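Local coordinates for acetyltransferase (Elizabethkingia anophelis, PDB 6AO7), which binds acetyl-CoA as a GNAT-family acetyltransferase and probably transfers its acetyl group to the amine of an acceptor substrate, at residues L63-W66 / T70-I73; K105-G110 / Y125-T130. All blocks are in the same frame, centred on the assembly; numbering follows the deposited sequence.

Contact 1: L63-W66 / T70-I73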
loop_
_atom_site.group_PDB
_atom_site.type_symbol
_atom_site.label_atom_id
_atom_site.label_comp_id
_atom_site.label_asym_id
_atom_site.label_seq_id
_atom_site.Cartn_x
_atom_site.Cartn_y
_atom_site.Cartn_z
ATOM N N LEU A 63 -13.127 -5.523 -17.804
ATOM C CA LEU A 63 -14.141 -5.073 -16.858
ATOM C C LEU A 63 -15.058 -6.235 -16.513
ATOM O O LEU A 63 -15.530 -6.941 -17.408
ATOM C CB LEU A 63 -14.969 -3.932 -17.441
ATOM C CG LEU A 63 -14.386 -2.532 -17.325
ATOM C CD1 LEU A 63 -15.237 -1.576 -18.102
ATOM C CD2 LEU A 63 -14.327 -2.118 -15.839
ATOM N N TYR A 64 -15.345 -6.396 -15.221
ATOM C CA TYR A 64 -16.045 -7.570 -14.701
ATOM C C TYR A 64 -17.106 -7.126 -13.702
ATOM O O TYR A 64 -16.788 -6.867 -12.531
ATOM C CB TYR A 64 -15.052 -8.523 -14.038
ATOM C CG TYR A 64 -15.665 -9.698 -13.303
ATOM C CD1 TYR A 64 -15.784 -9.698 -11.921
ATOM C CD2 TYR A 64 -16.093 -10.822 -14.000
ATOM C CE1 TYR A 64 -16.329 -10.788 -11.249
ATOM C CE2 TYR A 64 -16.638 -11.914 -13.343
ATOM C CZ TYR A 64 -16.753 -11.893 -11.969
ATOM O OH TYR A 64 -17.296 -12.978 -11.319
ATOM N N PRO A 65 -18.372 -7.030 -14.123
ATOM C CA PRO A 65 -19.425 -6.576 -13.198
ATOM C C PRO A 65 -19.626 -7.530 -12.026
ATOM O O PRO A 65 -19.653 -8.749 -12.189
ATOM C CB PRO A 65 -20.673 -6.519 -14.084
ATOM C CG PRO A 65 -20.138 -6.326 -15.508
ATOM C CD PRO A 65 -18.831 -7.085 -15.525
ATOM N N TRP A 66 -19.759 -6.956 -10.828
ATOM C CA TRP A 66 -20.256 -7.690 -9.667
ATOM C C TRP A 66 -21.771 -7.722 -9.621
ATOM O O TRP A 66 -22.376 -8.735 -9.237
ATOM C CB TRP A 66 -19.788 -7.038 -8.371
ATOM C CG TRP A 66 -18.353 -7.114 -8.138
ATOM C CD1 TRP A 66 -17.406 -7.625 -8.969
ATOM C CD2 TRP A 66 -17.678 -6.690 -6.963
ATOM N NE1 TRP A 66 -16.165 -7.526 -8.386
ATOM C CE2 TRP A 66 -16.307 -6.956 -7.150
ATOM C CE3 TRP A 66 -18.096 -6.094 -5.770
ATOM C CZ2 TRP A 66 -15.352 -6.647 -6.186
ATOM C CZ3 TRP A 66 -17.145 -5.790 -4.813
ATOM C CH2 TRP A 66 -15.794 -6.075 -5.025
ATOM N N THR A 70 -21.447 -2.127 -8.875
ATOM C CA THR A 70 -19.986 -2.220 -8.875
ATOM C C THR A 70 -19.486 -3.015 -10.071
ATOM O O THR A 70 -19.984 -4.107 -10.349
ATOM C CB THR A 70 -19.477 -2.891 -7.590
ATOM O OG1 THR A 70 -19.920 -2.150 -6.440
ATOM C CG2 THR A 70 -17.981 -2.964 -7.578
ATOM N N THR A 71 -18.468 -2.492 -10.752
ATOM C CA THR A 71 -17.734 -3.291 -11.722
ATOM C C THR A 71 -16.261 -3.233 -11.364
ATOM O O THR A 71 -15.799 -2.277 -10.741
ATOM C CB THR A 71 -17.999 -2.837 -13.174
ATOM O OG1 THR A 71 -17.342 -3.729 -14.074
ATOM C CG2 THR A 71 -17.529 -1.422 -13.419
ATOM N N GLU A 72 -15.535 -4.282 -11.739
ATOM C CA GLU A 72 -14.176 -4.507 -11.280
ATOM C C GLU A 72 -13.235 -4.576 -12.477
ATOM O O GLU A 72 -13.567 -5.152 -13.514
ATOM C CB GLU A 72 -14.081 -5.805 -10.449
ATOM C CG GLU A 72 -12.651 -6.225 -10.065
ATOM C CD GLU A 72 -12.596 -7.515 -9.251
ATOM O OE1 GLU A 72 -13.622 -8.213 -9.162
ATOM O OE2 GLU A 72 -11.519 -7.840 -8.699
ATOM N N ILE A 73 -12.081 -3.936 -12.338
ATOM C CA ILE A 73 -10.981 -4.133 -13.275
ATOM C C ILE A 73 -10.309 -5.436 -12.858
ATOM O O ILE A 73 -9.500 -5.446 -11.926
ATOM C CB ILE A 73 -9.997 -2.965 -13.250
ATOM C CG1 ILE A 73 -10.743 -1.642 -13.460
ATOM C CG2 ILE A 73 -8.859 -3.201 -14.283
ATOM C CD1 ILE A 73 -9.840 -0.426 -13.319
#

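Contact 2: K105-G110 / Y125-T130. With ACO (acetyl coenzyme *a), chain B; SO4 (sulfate ion), chain C.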
loop_
_atom_site.group_PDB
_atom_site.type_symbol
_atom_site.label_atom_id
_atom_site.label_comp_id
_atom_site.label_asym_id
_atom_site.label_seq_id
_atom_site.Cartn_x
_atom_site.Cartn_y
_atom_site.Cartn_z
ATOM N N LYS A 105 -21.811 2.707 -10.354
ATOM C CA LYS A 105 -21.531 3.705 -9.330
ATOM C C LYS A 105 -20.164 3.531 -8.673
ATOM O O LYS A 105 -19.579 4.522 -8.218
ATOM C CB LYS A 105 -22.621 3.690 -8.248
ATOM N N LYS A 106 -19.633 2.305 -8.602
ATOM C CA LYS A 106 -18.309 2.074 -8.033
ATOM C C LYS A 106 -17.449 1.281 -9.005
ATOM O O LYS A 106 -17.927 0.356 -9.672
ATOM C CB LYS A 106 -18.371 1.322 -6.703
ATOM C CG LYS A 106 -19.012 2.112 -5.550
ATOM C CD LYS A 106 -19.291 1.173 -4.395
ATOM C CE LYS A 106 -19.163 1.875 -3.058
ATOM N NZ LYS A 106 -19.508 0.950 -1.941
ATOM N N LEU A 107 -16.177 1.649 -9.071
ATOM C CA LEU A 107 -15.168 0.934 -9.838
ATOM C C LEU A 107 -14.141 0.389 -8.858
ATOM O O LEU A 107 -13.647 1.123 -7.995
ATOM C CB LEU A 107 -14.524 1.863 -10.868
ATOM C CG LEU A 107 -13.500 1.302 -11.864
ATOM C CD1 LEU A 107 -14.112 0.197 -12.724
ATOM C CD2 LEU A 107 -12.991 2.434 -12.712
ATOM N N VAL A 108 -13.843 -0.895 -8.970
ATOM C CA VAL A 108 -12.978 -1.558 -8.007
ATOM C C VAL A 108 -11.781 -2.164 -8.736
ATOM O O VAL A 108 -11.884 -2.588 -9.887
ATOM C CB VAL A 108 -13.762 -2.628 -7.233
ATOM C CG1 VAL A 108 -12.834 -3.524 -6.450
ATOM C CG2 VAL A 108 -14.773 -1.946 -6.308
ATOM N N ILE A 109 -10.632 -2.171 -8.068
ATOM C CA ILE A 109 -9.466 -2.899 -8.552
ATOM C C ILE A 109 -8.740 -3.501 -7.358
ATOM O O ILE A 109 -8.639 -2.876 -6.296
ATOM C CB ILE A 109 -8.549 -1.990 -9.387
ATOM C CG1 ILE A 109 -7.485 -2.831 -10.101
ATOM C CG2 ILE A 109 -7.934 -0.864 -8.499
ATOM C CD1 ILE A 109 -6.733 -2.074 -11.195
ATOM N N GLY A 110 -8.255 -4.727 -7.525
ATOM C CA GLY A 110 -7.526 -5.399 -6.463
ATOM C C GLY A 110 -6.114 -5.755 -6.876
ATOM O O GLY A 110 -5.915 -6.323 -7.950
ATOM N N TYR A 125 -5.070 8.035 -9.708
ATOM C CA TYR A 125 -6.220 8.188 -10.589
ATOM C C TYR A 125 -7.561 8.095 -9.862
ATOM O O TYR A 125 -8.609 8.015 -10.513
ATOM C CB TYR A 125 -6.140 7.181 -11.733
ATOM C CG TYR A 125 -5.131 7.621 -12.779
ATOM C CD1 TYR A 125 -5.495 8.502 -13.793
ATOM C CD2 TYR A 125 -3.810 7.198 -12.729
ATOM C CE1 TYR A 125 -4.577 8.925 -14.744
ATOM C CE2 TYR A 125 -2.882 7.617 -13.685
ATOM C CZ TYR A 125 -3.274 8.484 -14.685
ATOM O OH TYR A 125 -2.368 8.909 -15.639
ATOM N N GLY A 126 -7.561 8.141 -8.538
ATOM C CA GLY A 126 -8.789 8.363 -7.797
ATOM C C GLY A 126 -9.275 7.193 -6.977
ATOM O O GLY A 126 -10.309 7.316 -6.313
ATOM N N PHE A 127 -8.574 6.069 -6.988
ATOM C CA PHE A 127 -8.984 4.918 -6.196
ATOM C C PHE A 127 -8.560 5.102 -4.749
ATOM O O PHE A 127 -7.449 5.550 -4.470
ATOM C CB PHE A 127 -8.358 3.643 -6.754
ATOM C CG PHE A 127 -8.940 3.194 -8.039
ATOM C CD1 PHE A 127 -8.462 3.675 -9.264
ATOM C CD2 PHE A 127 -9.959 2.255 -8.043
ATOM C CE1 PHE A 127 -9.004 3.224 -10.460
ATOM C CE2 PHE A 127 -10.503 1.813 -9.231
ATOM C CZ PHE A 127 -10.025 2.297 -10.446
ATOM N N ARG A 128 -9.457 4.765 -3.827
ATOM C CA ARG A 128 -9.155 4.779 -2.400
ATOM C C ARG A 128 -8.942 3.347 -1.933
ATOM O O ARG A 128 -9.633 2.436 -2.388
ATOM C CB ARG A 128 -10.298 5.411 -1.599
ATOM C CG ARG A 128 -10.618 6.854 -1.963
ATOM C CD ARG A 128 -9.798 7.857 -1.159
ATOM N NE ARG A 128 -10.073 7.816 0.280
ATOM C CZ ARG A 128 -11.024 8.523 0.888
ATOM N NH1 ARG A 128 -11.807 9.327 0.186
ATOM N NH2 ARG A 128 -11.193 8.426 2.205
ATOM N N ILE A 129 -8.011 3.143 -1.003
ATOM C CA ILE A 129 -7.854 1.806 -0.441
ATOM C C ILE A 129 -9.040 1.512 0.473
ATOM O O ILE A 129 -9.362 2.307 1.363
ATOM C CB ILE A 129 -6.515 1.688 0.294
ATOM C CG1 ILE A 129 -5.357 1.950 -0.672
ATOM C CG2 ILE A 129 -6.397 0.333 0.952
ATOM C CD1 ILE A 129 -4.008 1.875 -0.001
ATOM N N THR A 130 -9.734 0.392 0.232
ATOM C CA THR A 130 -10.950 0.162 1.017
ATOM C C THR A 130 -11.027 -1.178 1.740
ATOM O O THR A 130 -11.728 -1.277 2.754
ATOM C CB THR A 130 -12.205 0.316 0.151
ATOM O OG1 THR A 130 -12.131 -0.542 -1.001
ATOM C CG2 THR A 130 -12.391 1.775 -0.270
HETATM N N1A ACO B . 6.664 3.459 -6.500
HETATM C C2A ACO B . 5.490 3.891 -6.964
HETATM N N3A ACO B . 5.193 4.375 -8.172
HETATM C C4A ACO B . 6.278 4.424 -8.950
HETATM C C5A ACO B . 7.566 4.039 -8.605
HETATM C C6A ACO B . 7.746 3.521 -7.306
HETATM N N6A ACO B . 8.920 3.106 -6.822
HETATM N N7A ACO B . 8.449 4.290 -9.644
HETATM C C8A ACO B . 7.687 4.807 -10.580
HETATM N N9A ACO B . 6.365 4.911 -10.231
HETATM C C1B ACO B . 5.268 5.483 -11.011
HETATM C C2B ACO B . 5.651 6.203 -12.294
HETATM O O2B ACO B . 6.216 7.483 -12.054
HETATM C C3B ACO B . 4.262 6.331 -12.917
HETATM O O3B ACO B . 3.493 7.376 -12.286
HETATM P P3B ACO B . 3.384 8.902 -12.777
HETATM O O7A ACO B . 4.782 9.514 -12.552
HETATM O O8A ACO B . 2.907 8.847 -14.248
HETATM O O9A ACO B . 2.345 9.569 -11.919
HETATM C C4B ACO B . 3.543 5.052 -12.460
HETATM O O4B ACO B . 4.387 4.466 -11.438
HETATM C C5B ACO B . 3.246 4.083 -13.580
HETATM O O5B ACO B . 2.484 4.861 -14.530
HETATM P P1A ACO B . 2.240 4.366 -16.099
HETATM O O1A ACO B . 3.400 4.584 -16.993
HETATM O O2A ACO B . 1.003 5.119 -16.563
HETATM O O3A ACO B . 1.968 2.811 -15.878
HETATM P P2A ACO B . 2.110 1.557 -16.855
HETATM O O4A ACO B . 2.032 2.115 -18.222
HETATM O O5A ACO B . 3.441 0.884 -16.573
HETATM O O6A ACO B . 0.950 0.538 -16.476
HETATM C CBP ACO B . 0.703 -1.495 -15.184
HETATM C CCP ACO B . 0.846 0.021 -15.145
HETATM C CDP ACO B . -0.607 -1.842 -15.911
HETATM C CEP ACO B . 0.639 -2.017 -13.739
HETATM C CAP ACO B . 1.889 -2.118 -15.967
HETATM O OAP ACO B . 3.122 -1.727 -15.386
HETATM C C9P ACO B . 1.825 -3.625 -16.159
HETATM O O9P ACO B . 1.168 -4.098 -17.080
HETATM N N8P ACO B . 2.451 -4.374 -15.258
HETATM C C7P ACO B . 2.379 -5.828 -15.272
HETATM C C6P ACO B . 0.950 -6.340 -15.128
HETATM C C5P ACO B . 0.305 -5.882 -13.840
HETATM O O5P ACO B . 0.927 -5.879 -12.782
HETATM N N4P ACO B . -0.965 -5.494 -13.924
HETATM C C3P ACO B . -1.758 -5.077 -12.773
HETATM C C2P ACO B . -2.095 -6.234 -11.856
HETATM S S1P ACO B . -3.563 -6.018 -10.781
HETATM C C ACO B . -4.850 -6.345 -11.961
HETATM O O ACO B . -4.627 -6.562 -13.120
HETATM C CH3 ACO B . -6.225 -6.268 -11.369
HETATM S S SO4 C . -15.297 10.946 1.839
HETATM O O1 SO4 C . -16.265 10.779 0.760
HETATM O O2 SO4 C . -14.529 12.170 1.623
HETATM O O3 SO4 C . -14.386 9.807 1.863
HETATM O O4 SO4 C . -16.009 11.023 3.113
#

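Contact 1: L63-W66 / T70-I73
T70 lays its methyl CG2 over one face of the W66 indole, 4.0 Å from the centroid of the six-membered ring, a CH-pi contact set off toward the rim. With CG2 anti to its backbone N, T70 sends this methyl the same way as the indole, while its carbonyl O accepts W66 N at 2.9 Å. T71 belongs to the other face of the hairpin, with L63 and P65. Its OG1 lies 3.8 Å from L63 CD2 and beside the backbone where Y64 joins P65, and helix 87-101 packs on this side through V95 and A99. The two segments close the antiparallel hairpin of strands 56-65 and 70-78, central strands of the GNAT sheet; P65 and T71 form its last pair before the turn, their CA atoms 4.0 Å apart. E72 makes the hydrogen-bonded pair with Y64: Y64 N reaches E72 O at 2.8 Å, and E72 N returns to Y64 O. The E72 side chain is extended, CG anti to the backbone N (chi1 173°), and OE1 takes W66 NE1 at 2.7 Å. That bond is nearly straight (166°) and lies in the indole plane, yet it meets the carboxylate from above, the two planes standing 85° apart. I73 stands across from L63 in a non-hydrogen-bonded pair, its CG1 4.3 Å from L63 CD2, while its backbone O faces the acetyl methyl of bound acetyl-CoA.

Contact 2: K105-G110 / Y125-T130
F127 swings its CG anti to its own carbonyl carbon (chi1 -72°), which carries the ring in toward strand 106-112, and L107 and I109 come to meet it. In I109 the long branch CG1 stands anti to the backbone N (chi1 -169°), leaving the short branch CG2 between N and the carbonyl carbon; that methyl sits over one face of the F127 ring, 4.0 Å from its centroid and 23° off the normal, a CH-pi contact shifted toward the CD2 and CE2 rim. L107 approaches the far end of the ring, its CD2 3.7 Å from F127 CZ, the two side chains crossing at a slant. The L107 carbonyl O also comes within 3.4 Å of F127 CE2, oblique to the ring. V108, between L107 and I109 in sequence, turns its side chain the other way, toward L157 and T159 of strand 155-161. That strand separates 106-112 from 128-133 in the sheet, and the F127 ring bridges the gap, packing also on L158. Just before F127, helix 116-124 ends in a Schellman motif with G126 at positive phi as C-prime residue: F127 N bonds back to Y122 O and G126 N to Q123 O. Strands 70-78 and 106-112 are the parallel pair that splays apart in GNAT folds to admit acetyl-CoA, and here I109 CG1 lies 3.9 Å from the acetyl methyl, CH3, with G110 O closer, at 3.4 Å. At the outer edge R128, bent at chi2 and chi3, leads away from this apolar cluster; NH2 forms a salt bridge with D154 of the second subunit, and NH1 donates to O3 of a sulfate at 3.1 Å, a bond lying near the guanidinium plane.

Overall arrangement
Both contacts are largely buried and meet on neighbouring, parallel strands: V108 of contact 2 bonds through its backbone to T71 and I73 of contact 1, and L107 packs on T71 and I73. Helix 87-101 covers the same face of both. Contact 1 is a local hairpin, held by main-chain bonds and, near its turn, by an indole-carboxylate bond where W66 is exposed. Contact 2 spans a strand lying between its partners, so an aromatic ring with aliphatic neighbours does the joining, while its polar chemistry moves to R128 at the subunit interface. Acetyl-CoA touches both, through I73 in one and through I109 and G110 in the other.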